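Local coordinates for capsid polyprotein VP90 (Turkey astrovirus 2, PDB 3TS3) that forms the globular projection (spike) domain of the viral capsid, part of a polyprotein that probably self-assembles into an icosahedral T=3 immature shell, at residues C[4-9]-C[96-101]; C[55-60]-C[153-158]; C[77-82]-C[129-134]. One frame throughout, in Å; residues are numbered along the deposited sequence.

Contact 1: C[4-9]-C[96-101]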
ATOM      1  N   LEU C   4       1.627  16.977   6.631  1.00  8.27           N
ATOM      2  CA  LEU C   4       2.375  16.341   5.548  1.00  8.06           C
ATOM      3  C   LEU C   4       3.772  16.950   5.477  1.00  8.71           C
ATOM      4  O   LEU C   4       3.905  18.155   5.494  1.00  9.19           O
ATOM      5  CB  LEU C   4       1.660  16.533   4.204  1.00  8.53           C
ATOM      6  CG  LEU C   4       0.302  15.861   4.014  1.00  7.12           C
ATOM      7  CD1 LEU C   4      -0.220  16.170   2.637  1.00  9.56           C
ATOM      8  CD2 LEU C   4       0.416  14.350   4.204  1.00  7.46           C
ATOM      9  N   PRO C   5       4.814  16.129   5.413  1.00  8.21           N
ATOM     10  CA  PRO C   5       4.728  14.663   5.367  1.00  8.08           C
ATOM     11  C   PRO C   5       4.255  14.028   6.674  1.00  7.87           C
ATOM     12  O   PRO C   5       4.551  14.528   7.747  1.00  6.97           O
ATOM     13  CB  PRO C   5       6.167  14.225   5.055  1.00  8.96           C
ATOM     14  CG  PRO C   5       6.968  15.443   4.865  1.00 10.24           C
ATOM     15  CD  PRO C   5       6.197  16.622   5.340  1.00  8.67           C
ATOM     16  N   LEU C   6       3.573  12.895   6.565  1.00  7.60           N
ATOM     17  CA  LEU C   6       2.927  12.265   7.706  1.00  8.12           C
ATOM     18  C   LEU C   6       3.858  11.890   8.849  1.00  7.51           C
ATOM     19  O   LEU C   6       3.464  11.999   9.984  1.00  8.23           O
ATOM     20  CB  LEU C   6       2.081  11.056   7.290  1.00  8.69           C
ATOM     21  CG  LEU C   6       0.629  11.275   6.880  1.00 10.71           C
ATOM     22  CD1 LEU C   6      -0.021   9.914   6.699  1.00 10.05           C
ATOM     23  CD2 LEU C   6      -0.115  12.078   7.929  1.00  9.61           C
ATOM     24  N   PRO C   7       5.087  11.478   8.563  1.00  7.64           N
ATOM     25  CA  PRO C   7       5.997  11.113   9.648  1.00  7.82           C
ATOM     26  C   PRO C   7       6.241  12.316  10.555  1.00  8.08           C
ATOM     27  O   PRO C   7       6.564  12.139  11.718  1.00  8.59           O
ATOM     28  CB  PRO C   7       7.270  10.705   8.913  1.00  7.72           C
ATOM     29  CG  PRO C   7       6.767  10.163   7.616  1.00  7.25           C
ATOM     30  CD  PRO C   7       5.639  11.099   7.252  1.00  7.34           C
ATOM     31  N   GLN C   8       6.091  13.523  10.016  1.00  8.07           N
ATOM     32  CA  GLN C   8       6.335  14.740  10.788  1.00  8.22           C
ATOM     33  C   GLN C   8       5.095  15.291  11.478  1.00  8.88           C
ATOM     34  O   GLN C   8       5.177  16.229  12.247  1.00  9.40           O
ATOM     35  CB  GLN C   8       6.977  15.813   9.901  1.00  8.20           C
ATOM     36  CG  GLN C   8       8.192  15.289   9.150  1.00  8.56           C
ATOM     37  CD  GLN C   8       8.917  16.340   8.336  1.00  8.82           C
ATOM     38  OE1 GLN C   8       8.776  17.527   8.566  1.00 10.79           O
ATOM     39  NE2 GLN C   8       9.689  15.890   7.367  1.00 10.72           N
ATOM     40  N   ALA C   9       3.947  14.697  11.207  1.00  8.58           N
ATOM     41  CA  ALA C   9       2.701  15.199  11.757  1.00  8.64           C
ATOM     42  C   ALA C   9       2.654  15.090  13.271  1.00  8.94           C
ATOM     43  O   ALA C   9       3.170  14.149  13.843  1.00  8.97           O
ATOM     44  CB  ALA C   9       1.513  14.469  11.137  1.00  8.41           C
ATOM     45  N   VAL C  96     -12.949   5.461   5.335  1.00  7.86           N
ATOM     46  CA  VAL C  96     -12.076   6.296   6.160  1.00  7.65           C
ATOM     47  C   VAL C  96     -10.655   6.502   5.649  1.00  7.06           C
ATOM     48  O   VAL C  96      -9.993   7.440   6.054  1.00  7.54           O
ATOM     49  CB  VAL C  96     -12.039   5.862   7.652  1.00  7.61           C
ATOM     50  CG1 VAL C  96     -13.412   6.048   8.288  1.00  8.26           C
ATOM     51  CG2 VAL C  96     -11.558   4.434   7.791  1.00  8.41           C
ATOM     52  N   GLY C  97     -10.181   5.606   4.793  1.00  6.59           N
ATOM     53  CA  GLY C  97      -8.816   5.696   4.311  1.00  6.57           C
ATOM     54  C   GLY C  97      -7.803   5.608   5.437  1.00  6.38           C
ATOM     55  O   GLY C  97      -7.951   4.783   6.321  1.00  6.58           O
ATOM     56  N   VAL C  98      -6.802   6.480   5.433  1.00  5.73           N
ATOM     57  CA  VAL C  98      -5.783   6.411   6.469  1.00  6.25           C
ATOM     58  C   VAL C  98      -6.368   6.934   7.775  1.00  6.57           C
ATOM     59  O   VAL C  98      -6.780   8.071   7.864  1.00  7.15           O
ATOM     60  CB  VAL C  98      -4.552   7.250   6.091  1.00  5.77           C
ATOM     61  CG1 VAL C  98      -3.622   7.426   7.291  1.00  6.52           C
ATOM     62  CG2 VAL C  98      -3.821   6.624   4.897  1.00  5.74           C
ATOM     63  N   MET C  99      -6.434   6.064   8.772  1.00  6.69           N
ATOM     64  CA  MET C  99      -7.123   6.467   9.965  0.50  6.27           C
ATOM     65  C   MET C  99      -6.223   6.279  11.168  1.00  6.69           C
ATOM     66  O   MET C  99      -6.577   6.789  12.218  1.00  7.59           O
ATOM     67  CB  MET C  99      -8.502   5.783  10.130  0.50  5.92           C
ATOM     68  CG  MET C  99      -8.513   4.256  10.021  0.50  4.96           C
ATOM     69  SD  MET C  99      -8.177   3.472  11.613  0.50  3.55           S
ATOM     70  CE  MET C  99      -7.515   1.882  11.118  0.50  6.12           C
ATOM     71  N   GLN C 100      -5.016   5.768  10.956  1.00  6.14           N
ATOM     72  CA  GLN C 100      -3.948   5.840  11.950  1.00  5.88           C
ATOM     73  C   GLN C 100      -2.613   6.017  11.278  1.00  6.17           C
ATOM     74  O   GLN C 100      -2.400   5.559  10.178  1.00  6.07           O
ATOM     75  CB  GLN C 100      -3.824   4.570  12.812  1.00  6.31           C
ATOM     76  CG  GLN C 100      -5.089   4.062  13.444  1.00  6.48           C
ATOM     77  CD  GLN C 100      -5.457   4.770  14.731  1.00  8.13           C
ATOM     78  OE1 GLN C 100      -4.756   5.659  15.204  1.00  7.92           O
ATOM     79  NE2 GLN C 100      -6.568   4.360  15.306  1.00  9.17           N
ATOM     80  N   THR C 101      -1.707   6.680  11.982  1.00  6.38           N
ATOM     81  CA  THR C 101      -0.300   6.645  11.663  1.00  6.80           C
ATOM     82  C   THR C 101       0.275   5.723  12.725  1.00  7.22           C
ATOM     83  O   THR C 101      -0.411   5.350  13.655  1.00  7.70           O
ATOM     84  CB  THR C 101       0.384   7.995  11.765  1.00  6.67           C
ATOM     85  OG1 THR C 101       0.230   8.504  13.087  1.00  7.26           O
ATOM     86  CG2 THR C 101      -0.213   8.974  10.779  1.00  6.64           C
TER
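Leu6 reaches out of a short 3-10 turn toward strand 98-101 and touches Thr101 and Val98 with its methyl ends. Its CB stands back, 4.7 Å from Thr101 CG2, and CG is hardly closer; the contact is made at the fork. There Thr101 CG2 lies almost evenly before both branches, 4.2 Å from Leu6 CD1 and 4.2 Å from Leu6 CD2, the two side chains meeting at a slant. CD1 alone goes on to Val98, where it comes within 4.4 Å of CG1, a loose apolar touch. In Thr101 the hydroxyl sits between the backbone N and the carbonyl carbon (chi1 58°), which leaves CG2 beside the backbone N and presented to the leucine. The residue thus has two jobs: the methyl serves this apolar contact, while OG1 caps a backbone N just beyond it as the N-cap of helix 102-105. The turn carrying Leu6 is closed by Gln8 N to Pro5 O at 2.9 Å and Ala9 N to Leu6 O at 3.0 Å. The contact lies at the dimer interface of the spike, since the backbones of Leu6 and Val98 hydrogen-bond to the second subunit and Pro7 packs on Val96 of that subunit. Within the chain, Val87 of strand 87-90 touches both Leu6 and Val98. Strand 98-101 pairs antiparallel with that strand, the ladder interrupted by a classic beta bulge in which Met99 and Gln100 both face Leu88, and runs straight into helix 102-105.

Contact 2: C[55-60]-C[153-158]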
ATOM      1  N   PRO C  55       7.580 -23.149  11.278  1.00  9.62           N
ATOM      2  CA  PRO C  55       7.625 -21.879  12.001  1.00  9.49           C
ATOM      3  C   PRO C  55       6.272 -21.492  12.604  1.00  9.35           C
ATOM      4  O   PRO C  55       5.231 -21.811  12.047  1.00  8.84           O
ATOM      5  CB  PRO C  55       8.027 -20.880  10.912  1.00  9.66           C
ATOM      6  CG  PRO C  55       7.492 -21.476   9.656  1.00  9.42           C
ATOM      7  CD  PRO C  55       7.707 -22.961   9.823  1.00  9.50           C
ATOM      8  N   SER C  56       6.310 -20.807  13.740  1.00  9.50           N
ATOM      9  CA  SER C  56       5.106 -20.310  14.385  1.00  9.96           C
ATOM     10  C   SER C  56       5.386 -19.024  15.133  1.00  9.93           C
ATOM     11  O   SER C  56       6.526 -18.725  15.451  1.00 10.45           O
ATOM     12  CB  SER C  56       4.549 -21.335  15.373  1.00 10.23           C
ATOM     13  OG  SER C  56       5.306 -21.344  16.569  1.00 10.59           O
ATOM     14  N   ILE C  57       4.323 -18.286  15.424  1.00 10.18           N
ATOM     15  CA  ILE C  57       4.408 -17.134  16.293  1.00 10.87           C
ATOM     16  C   ILE C  57       3.554 -17.463  17.519  1.00 11.41           C
ATOM     17  O   ILE C  57       2.386 -17.772  17.393  1.00 11.54           O
ATOM     18  CB  ILE C  57       3.846 -15.878  15.611  1.00 11.27           C
ATOM     19  CG1 ILE C  57       4.708 -15.479  14.403  1.00 11.73           C
ATOM     20  CG2 ILE C  57       3.764 -14.725  16.606  1.00 11.09           C
ATOM     21  CD1 ILE C  57       6.159 -15.202  14.728  1.00 14.39           C
ATOM     22  N   GLY C  58       4.155 -17.400  18.699  1.00 11.61           N
ATOM     23  CA  GLY C  58       3.450 -17.716  19.922  1.00 12.44           C
ATOM     24  C   GLY C  58       2.864 -16.525  20.652  1.00 13.17           C
ATOM     25  O   GLY C  58       3.429 -15.442  20.645  1.00 12.76           O
ATOM     26  N   TYR C  59       1.729 -16.746  21.299  1.00 14.22           N
ATOM     27  CA  TYR C  59       1.100 -15.702  22.086  1.00 15.92           C
ATOM     28  C   TYR C  59       0.381 -16.260  23.309  1.00 17.34           C
ATOM     29  O   TYR C  59       0.143 -17.456  23.396  1.00 17.29           O
ATOM     30  CB  TYR C  59       0.176 -14.831  21.229  1.00 15.67           C
ATOM     31  CG  TYR C  59      -1.002 -15.530  20.584  1.00 15.49           C
ATOM     32  CD1 TYR C  59      -2.252 -15.487  21.169  1.00 15.30           C
ATOM     33  CD2 TYR C  59      -0.871 -16.198  19.381  1.00 15.15           C
ATOM     34  CE1 TYR C  59      -3.335 -16.091  20.581  1.00 15.55           C
ATOM     35  CE2 TYR C  59      -1.950 -16.809  18.783  1.00 16.06           C
ATOM     36  CZ  TYR C  59      -3.181 -16.754  19.388  1.00 15.10           C
ATOM     37  OH  TYR C  59      -4.266 -17.364  18.803  1.00 16.29           O
ATOM     38  N   ARG C  60       0.048 -15.381  24.248  1.00 18.91           N
ATOM     39  CA  ARG C  60      -0.600 -15.790  25.493  1.00 20.76           C
ATOM     40  C   ARG C  60      -2.119 -15.817  25.384  1.00 21.26           C
ATOM     41  O   ARG C  60      -2.731 -14.937  24.789  1.00 21.87           O
ATOM     42  CB  ARG C  60      -0.171 -14.881  26.646  1.00 21.18           C
ATOM     43  CG  ARG C  60      -0.898 -15.143  27.949  1.00 24.54           C
ATOM     44  CD  ARG C  60      -0.492 -14.136  29.027  1.00 29.21           C
ATOM     45  NE  ARG C  60       0.958 -14.053  29.157  1.00 32.14           N
ATOM     46  CZ  ARG C  60       1.664 -14.646  30.111  1.00 33.57           C
ATOM     47  NH1 ARG C  60       1.056 -15.366  31.040  1.00 35.03           N
ATOM     48  NH2 ARG C  60       2.983 -14.511  30.141  1.00 34.59           N
ATOM     49  N   ARG C 153       0.857 -15.707   5.694  1.00  8.49           N
ATOM     50  CA  ARG C 153       0.744 -15.266   7.072  1.00  8.88           C
ATOM     51  C   ARG C 153       2.025 -14.605   7.558  1.00  8.42           C
ATOM     52  O   ARG C 153       3.127 -15.015   7.210  1.00  8.54           O
ATOM     53  CB  ARG C 153       0.390 -16.445   7.983  1.00  9.51           C
ATOM     54  CG  ARG C 153      -0.109 -16.071   9.384  1.00 11.95           C
ATOM     55  CD  ARG C 153      -1.603 -16.171   9.417  1.00 12.78           C
ATOM     56  NE  ARG C 153      -2.243 -15.930  10.710  1.00 11.41           N
ATOM     57  CZ  ARG C 153      -2.894 -16.857  11.399  1.00 11.51           C
ATOM     58  NH1 ARG C 153      -2.951 -18.104  10.953  1.00 12.60           N
ATOM     59  NH2 ARG C 153      -3.492 -16.536  12.533  1.00 11.39           N
ATOM     60  N   ALA C 154       1.837 -13.579   8.383  1.00  7.86           N
ATOM     61  CA  ALA C 154       2.910 -12.739   8.899  1.00  8.46           C
ATOM     62  C   ALA C 154       2.520 -12.160  10.255  1.00  8.04           C
ATOM     63  O   ALA C 154       1.416 -12.354  10.716  1.00  8.22           O
ATOM     64  CB  ALA C 154       3.221 -11.619   7.925  1.00  8.51           C
ATOM     65  N   ALA C 155       3.446 -11.459  10.891  1.00  8.18           N
ATOM     66  CA  ALA C 155       3.162 -10.860  12.176  1.00  8.33           C
ATOM     67  C   ALA C 155       3.623  -9.420  12.246  1.00  7.88           C
ATOM     68  O   ALA C 155       4.675  -9.087  11.741  1.00  8.74           O
ATOM     69  CB  ALA C 155       3.821 -11.661  13.283  1.00  8.64           C
ATOM     70  N   LEU C 156       2.829  -8.580  12.899  1.00  7.54           N
ATOM     71  CA  LEU C 156       3.236  -7.215  13.184  1.00  7.90           C
ATOM     72  C   LEU C 156       3.423  -7.133  14.693  1.00  7.96           C
ATOM     73  O   LEU C 156       2.511  -7.432  15.453  1.00  8.90           O
ATOM     74  CB  LEU C 156       2.178  -6.213  12.724  1.00  7.54           C
ATOM     75  CG  LEU C 156       2.393  -4.732  13.063  1.00  7.62           C
ATOM     76  CD1 LEU C 156       3.611  -4.165  12.370  1.00  8.91           C
ATOM     77  CD2 LEU C 156       1.156  -3.931  12.697  1.00  9.47           C
ATOM     78  N   PHE C 157       4.616  -6.733  15.113  1.00  8.38           N
ATOM     79  CA  PHE C 157       4.929  -6.616  16.523  1.00  8.49           C
ATOM     80  C   PHE C 157       5.116  -5.152  16.879  1.00  8.64           C
ATOM     81  O   PHE C 157       5.455  -4.339  16.036  1.00  8.27           O
ATOM     82  CB  PHE C 157       6.262  -7.297  16.855  1.00  8.60           C
ATOM     83  CG  PHE C 157       6.295  -8.785  16.641  1.00  9.87           C
ATOM     84  CD1 PHE C 157       5.768  -9.650  17.582  1.00 10.55           C
ATOM     85  CD2 PHE C 157       6.931  -9.321  15.541  1.00  9.98           C
ATOM     86  CE1 PHE C 157       5.829 -11.013  17.397  1.00 11.04           C
ATOM     87  CE2 PHE C 157       6.999 -10.679  15.357  1.00 10.90           C
ATOM     88  CZ  PHE C 157       6.444 -11.524  16.286  1.00 10.54           C
ATOM     89  N   TYR C 158       4.905  -4.833  18.148  1.00  8.68           N
ATOM     90  CA  TYR C 158       5.324  -3.553  18.671  1.00  9.16           C
ATOM     91  C   TYR C 158       6.403  -3.890  19.691  1.00  9.16           C
ATOM     92  O   TYR C 158       6.111  -4.461  20.737  1.00  9.87           O
ATOM     93  CB  TYR C 158       4.167  -2.798  19.317  1.00  9.04           C
ATOM     94  CG  TYR C 158       4.535  -1.405  19.791  1.00  9.48           C
ATOM     95  CD1 TYR C 158       4.970  -0.450  18.903  1.00 10.49           C
ATOM     96  CD2 TYR C 158       4.430  -1.057  21.118  1.00 10.45           C
ATOM     97  CE1 TYR C 158       5.310   0.813  19.322  1.00  9.56           C
ATOM     98  CE2 TYR C 158       4.763   0.205  21.548  1.00 10.65           C
ATOM     99  CZ  TYR C 158       5.201   1.141  20.646  1.00 10.99           C
ATOM    100  OH  TYR C 158       5.536   2.406  21.070  1.00 11.03           O
TER
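Ile57 drops its three outer carbons onto Ala155 and the far end of the Phe157 ring, bridging two strands whose backbones stay well apart (7.6 Å between Ile57 CA and Ala155 CA). It belongs to a beta-hairpin, strands 56-59 and 67-70, which lies against a face of the larger, curled antiparallel sheet containing strand 153-159. The layers meet here through apolar side chains. Ile57 CG1 is 4.1 Å from Ala155 CB, an ordinary apolar contact with the methyl of the sheet residue. Both methyls then turn to the phenyl ring: CD1 lies 4.0 Å from Phe157 CZ, at the ring edge and near its plane, and CG2 lies 4.2 Å from the same CZ. The isoleucine and the phenylalanine extend toward each other from opposite layers, the ring presenting its edge and not a face to CD1. Ile57 can use both branches because CG2 points opposite the backbone N while CG1 lies beside it (chi1 -65°), so both methyls reach CZ from one side of the ring plane, CD1 nearer that plane than CG2. Val143 and Phe168, on the strands flanking 153-159, touch both Ile57 and Phe157 and extend this hydrophobic core between the layers. On the hairpin side, Ile57 pairs through its backbone with Phe69, and Ser56 OG is hydrogen-bonded to Thr124 O and Asn126 N, tying the strand to a neighbouring loop. Phe157 leans back along its own strand as well: its CE2 lies 3.9 Å from the CB of Ala155, two residues earlier and on the same face.

Contact 3: C[77-82]-C[129-134]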
ATOM      1  N   TRP C  77      13.920 -14.894   6.006  1.00  7.87           N
ATOM      2  CA  TRP C  77      13.167 -14.276   7.077  1.00  7.99           C
ATOM      3  C   TRP C  77      13.525 -12.808   7.179  1.00  8.04           C
ATOM      4  O   TRP C  77      14.676 -12.445   7.100  1.00  8.87           O
ATOM      5  CB  TRP C  77      13.425 -15.039   8.377  1.00  7.97           C
ATOM      6  CG  TRP C  77      12.964 -16.446   8.226  1.00  8.27           C
ATOM      7  CD1 TRP C  77      13.716 -17.524   7.868  1.00  8.04           C
ATOM      8  CD2 TRP C  77      11.621 -16.917   8.356  1.00  7.78           C
ATOM      9  NE1 TRP C  77      12.926 -18.646   7.796  1.00  7.87           N
ATOM     10  CE2 TRP C  77      11.635 -18.298   8.094  1.00  8.06           C
ATOM     11  CE3 TRP C  77      10.412 -16.309   8.688  1.00  7.60           C
ATOM     12  CZ2 TRP C  77      10.481 -19.070   8.139  1.00  7.52           C
ATOM     13  CZ3 TRP C  77       9.280 -17.074   8.740  1.00  8.02           C
ATOM     14  CH2 TRP C  77       9.319 -18.440   8.473  1.00  8.47           C
ATOM     15  N   ASN C  78      12.508 -11.977   7.299  1.00  7.59           N
ATOM     16  CA  ASN C  78      12.698 -10.546   7.252  1.00  7.87           C
ATOM     17  C   ASN C  78      12.122  -9.829   8.456  1.00  7.52           C
ATOM     18  O   ASN C  78      10.967  -9.986   8.768  1.00  8.00           O
ATOM     19  CB  ASN C  78      12.052 -10.024   5.970  1.00  7.73           C
ATOM     20  CG  ASN C  78      12.561 -10.745   4.741  1.00  8.13           C
ATOM     21  OD1 ASN C  78      13.603 -10.414   4.218  1.00  9.66           O
ATOM     22  ND2 ASN C  78      11.826 -11.744   4.288  1.00  8.99           N
ATOM     23  N   ILE C  79      12.961  -9.046   9.120  1.00  7.98           N
ATOM     24  CA  ILE C  79      12.534  -8.229  10.237  1.00  8.26           C
ATOM     25  C   ILE C  79      12.657  -6.781   9.770  1.00  7.94           C
ATOM     26  O   ILE C  79      13.750  -6.229   9.727  1.00  8.69           O
ATOM     27  CB  ILE C  79      13.453  -8.466  11.449  1.00  8.47           C
ATOM     28  CG1 ILE C  79      13.536  -9.958  11.767  1.00  9.51           C
ATOM     29  CG2 ILE C  79      12.961  -7.706  12.657  1.00  9.01           C
ATOM     30  CD1 ILE C  79      14.604 -10.324  12.772  1.00 11.93           C
ATOM     31  N   LEU C  80      11.524  -6.170   9.440  1.00  8.08           N
ATOM     32  CA  LEU C  80      11.516  -4.813   8.906  1.00  7.93           C
ATOM     33  C   LEU C  80      10.824  -3.829   9.846  1.00  8.20           C
ATOM     34  O   LEU C  80       9.926  -4.194  10.580  1.00  9.30           O
ATOM     35  CB  LEU C  80      10.857  -4.778   7.526  1.00  8.38           C
ATOM     36  CG  LEU C  80      11.496  -5.636   6.437  1.00  8.72           C
ATOM     37  CD1 LEU C  80      10.860  -5.285   5.101  1.00  8.95           C
ATOM     38  CD2 LEU C  80      12.991  -5.408   6.387  1.00 10.63           C
ATOM     39  N   ASP C  81      11.264  -2.579   9.802  1.00  7.64           N
ATOM     40  CA  ASP C  81      10.734  -1.532  10.663  1.00  8.07           C
ATOM     41  C   ASP C  81       9.759  -0.673   9.857  1.00  7.60           C
ATOM     42  O   ASP C  81      10.121  -0.132   8.833  1.00  8.89           O
ATOM     43  CB  ASP C  81      11.912  -0.677  11.149  1.00  8.18           C
ATOM     44  CG  ASP C  81      11.483   0.525  11.965  1.00  9.79           C
ATOM     45  OD1 ASP C  81      10.385   0.523  12.521  1.00 11.46           O
ATOM     46  OD2 ASP C  81      12.289   1.464  12.053  1.00 15.23           O
ATOM     47  N   VAL C  82       8.510  -0.585  10.305  1.00  7.35           N
ATOM     48  CA  VAL C  82       7.520   0.231   9.614  1.00  7.23           C
ATOM     49  C   VAL C  82       7.137   1.475  10.414  1.00  6.79           C
ATOM     50  O   VAL C  82       6.182   2.145  10.098  1.00  6.98           O
ATOM     51  CB  VAL C  82       6.269  -0.583   9.222  1.00  6.58           C
ATOM     52  CG1 VAL C  82       6.630  -1.619   8.170  1.00  7.89           C
ATOM     53  CG2 VAL C  82       5.643  -1.236  10.448  1.00  7.77           C
ATOM     54  N   GLU C 129      16.868 -20.149  17.169  1.00 11.08           N
ATOM     55  CA  GLU C 129      17.354 -19.374  18.297  1.00 12.39           C
ATOM     56  C   GLU C 129      17.890 -18.041  17.804  1.00 12.28           C
ATOM     57  O   GLU C 129      17.597 -17.006  18.367  1.00 12.74           O
ATOM     58  CB  GLU C 129      18.528 -20.116  18.953  1.00 13.00           C
ATOM     59  CG  GLU C 129      18.210 -21.439  19.613  1.00 16.51           C
ATOM     60  CD  GLU C 129      19.443 -22.091  20.235  1.00 20.11           C
ATOM     61  OE1 GLU C 129      20.426 -22.337  19.517  1.00 22.46           O
ATOM     62  OE2 GLU C 129      19.424 -22.358  21.444  1.00 23.03           O
ATOM     63  N   GLN C 130      18.668 -18.069  16.732  1.00 12.23           N
ATOM     64  CA  GLN C 130      19.270 -16.857  16.202  1.00 12.36           C
ATOM     65  C   GLN C 130      18.214 -15.865  15.730  1.00 11.89           C
ATOM     66  O   GLN C 130      18.362 -14.668  15.889  1.00 12.19           O
ATOM     67  CB  GLN C 130      20.217 -17.196  15.049  1.00 12.59           C
ATOM     68  CG  GLN C 130      21.055 -16.036  14.557  1.00 13.71           C
ATOM     69  CD  GLN C 130      22.303 -15.831  15.388  1.00 15.75           C
ATOM     70  OE1 GLN C 130      22.260 -15.232  16.456  1.00 18.56           O
ATOM     71  NE2 GLN C 130      23.425 -16.337  14.896  1.00 14.63           N
ATOM     72  N   LEU C 131      17.150 -16.378  15.137  1.00 11.87           N
ATOM     73  CA  LEU C 131      16.105 -15.506  14.640  1.00 11.58           C
ATOM     74  C   LEU C 131      15.366 -14.848  15.800  1.00 12.21           C
ATOM     75  O   LEU C 131      15.046 -13.681  15.746  1.00 11.76           O
ATOM     76  CB  LEU C 131      15.153 -16.280  13.728  1.00 11.15           C
ATOM     77  CG  LEU C 131      14.043 -15.492  13.038  1.00 10.61           C
ATOM     78  CD1 LEU C 131      14.594 -14.266  12.323  1.00 11.16           C
ATOM     79  CD2 LEU C 131      13.309 -16.400  12.072  1.00 10.32           C
ATOM     80  N   LYS C 132      15.114 -15.599  16.860  1.00 12.92           N
ATOM     81  CA  LYS C 132      14.457 -15.018  18.020  1.00 14.42           C
ATOM     82  C   LYS C 132      15.334 -13.917  18.586  1.00 14.94           C
ATOM     83  O   LYS C 132      14.844 -12.891  19.016  1.00 14.95           O
ATOM     84  CB  LYS C 132      14.214 -16.060  19.102  1.00 14.88           C
ATOM     85  CG  LYS C 132      13.073 -16.991  18.862  1.00 17.02           C
ATOM     86  CD  LYS C 132      13.093 -18.034  19.957  1.00 21.31           C
ATOM     87  CE  LYS C 132      12.092 -19.120  19.732  1.00 23.02           C
ATOM     88  NZ  LYS C 132      12.294 -20.216  20.721  1.00 24.60           N
ATOM     89  N   GLN C 133      16.638 -14.138  18.583  1.00 15.71           N
ATOM     90  CA  GLN C 133      17.566 -13.146  19.106  1.00 16.99           C
ATOM     91  C   GLN C 133      17.470 -11.860  18.298  1.00 16.91           C
ATOM     92  O   GLN C 133      17.450 -10.773  18.853  1.00 17.44           O
ATOM     93  CB  GLN C 133      18.997 -13.681  19.031  1.00 17.57           C
ATOM     94  CG  GLN C 133      20.010 -12.936  19.871  1.00 20.82           C
ATOM     95  CD  GLN C 133      20.155 -13.534  21.255  1.00 25.40           C
ATOM     96  OE1 GLN C 133      19.170 -13.885  21.900  1.00 27.15           O
ATOM     97  NE2 GLN C 133      21.396 -13.662  21.717  1.00 27.21           N
ATOM     98  N   ARG C 134      17.408 -11.989  16.978  1.00 16.52           N
ATOM     99  CA  ARG C 134      17.280 -10.825  16.106  1.00 16.36           C
ATOM    100  C   ARG C 134      15.981 -10.066  16.315  1.00 15.53           C
ATOM    101  O   ARG C 134      15.950  -8.849  16.246  1.00 16.05           O
ATOM    102  CB  ARG C 134      17.403 -11.211  14.644  1.00 16.44           C
ATOM    103  CG  ARG C 134      18.761 -11.689  14.287  1.00 17.70           C
ATOM    104  CD  ARG C 134      19.179 -11.106  12.981  1.00 16.89           C
ATOM    105  NE  ARG C 134      20.421 -11.695  12.515  1.00 15.73           N
ATOM    106  CZ  ARG C 134      20.736 -11.815  11.241  1.00 15.56           C
ATOM    107  NH1 ARG C 134      19.896 -11.381  10.318  1.00 14.28           N
ATOM    108  NH2 ARG C 134      21.880 -12.368  10.890  1.00 15.85           N
TER
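Strand 77-81 and helix 129-134 run parallel, their axes only 4° apart in direction and 10.2 Å apart at closest approach. Trp77 and Ile79, two apart on the pleated strand, both point at the helix. Trp77 and Leu131 cross at about a right angle. The Leu131 CD2 methyl sits over one face of the indole, 4.2 Å from the centroid of the five-membered ring and 27° off its normal, a CH-pi contact displaced toward the rim; the same methyl is 3.9 Å from Trp77 CB. With CG opposite the backbone N (chi1 -176°), Leu131 spreads its fork over two partners, and its CD1 meets Ile79 CD1 at 4.0 Å. This is a helix laid against the face of an antiparallel sheet: Leu131 also touches Tyr48 and Ile52 of strand 47-52, the partner of strand 76-81. Ile79 reaches about one helical turn farther on with its CD1 arm nearly extended. Its CD1 presses closely on the base of Arg134, 3.5 Å from CB and 3.8 Å from the carbonyl carbon C. The charged end of Arg134 goes elsewhere, its NH1 bonding to Arg47 O.

All three contacts reach the same antiparallel sheet of the spike domain. Contacts 2 and 3 are neighbours, their centres 11 Å apart, and they touch where Pro55 CB packs on Trp77 CH2 at 3.7 Å. Contact 1 is centred farther off, about 25 Å from contact 2 and about 26 Å from contact 3, touches neither and lies at the subunit interface, whereas no other chain touches contact 2. Along the chain, contact 3 is nested within the loop closed by contact 2, whereas contact 1 alternates with both. Contacts 2 and 3 therefore fasten a hairpin and a helix to the sheet, while contact 1 joins the N-terminal segment to the sheet at the dimer interface.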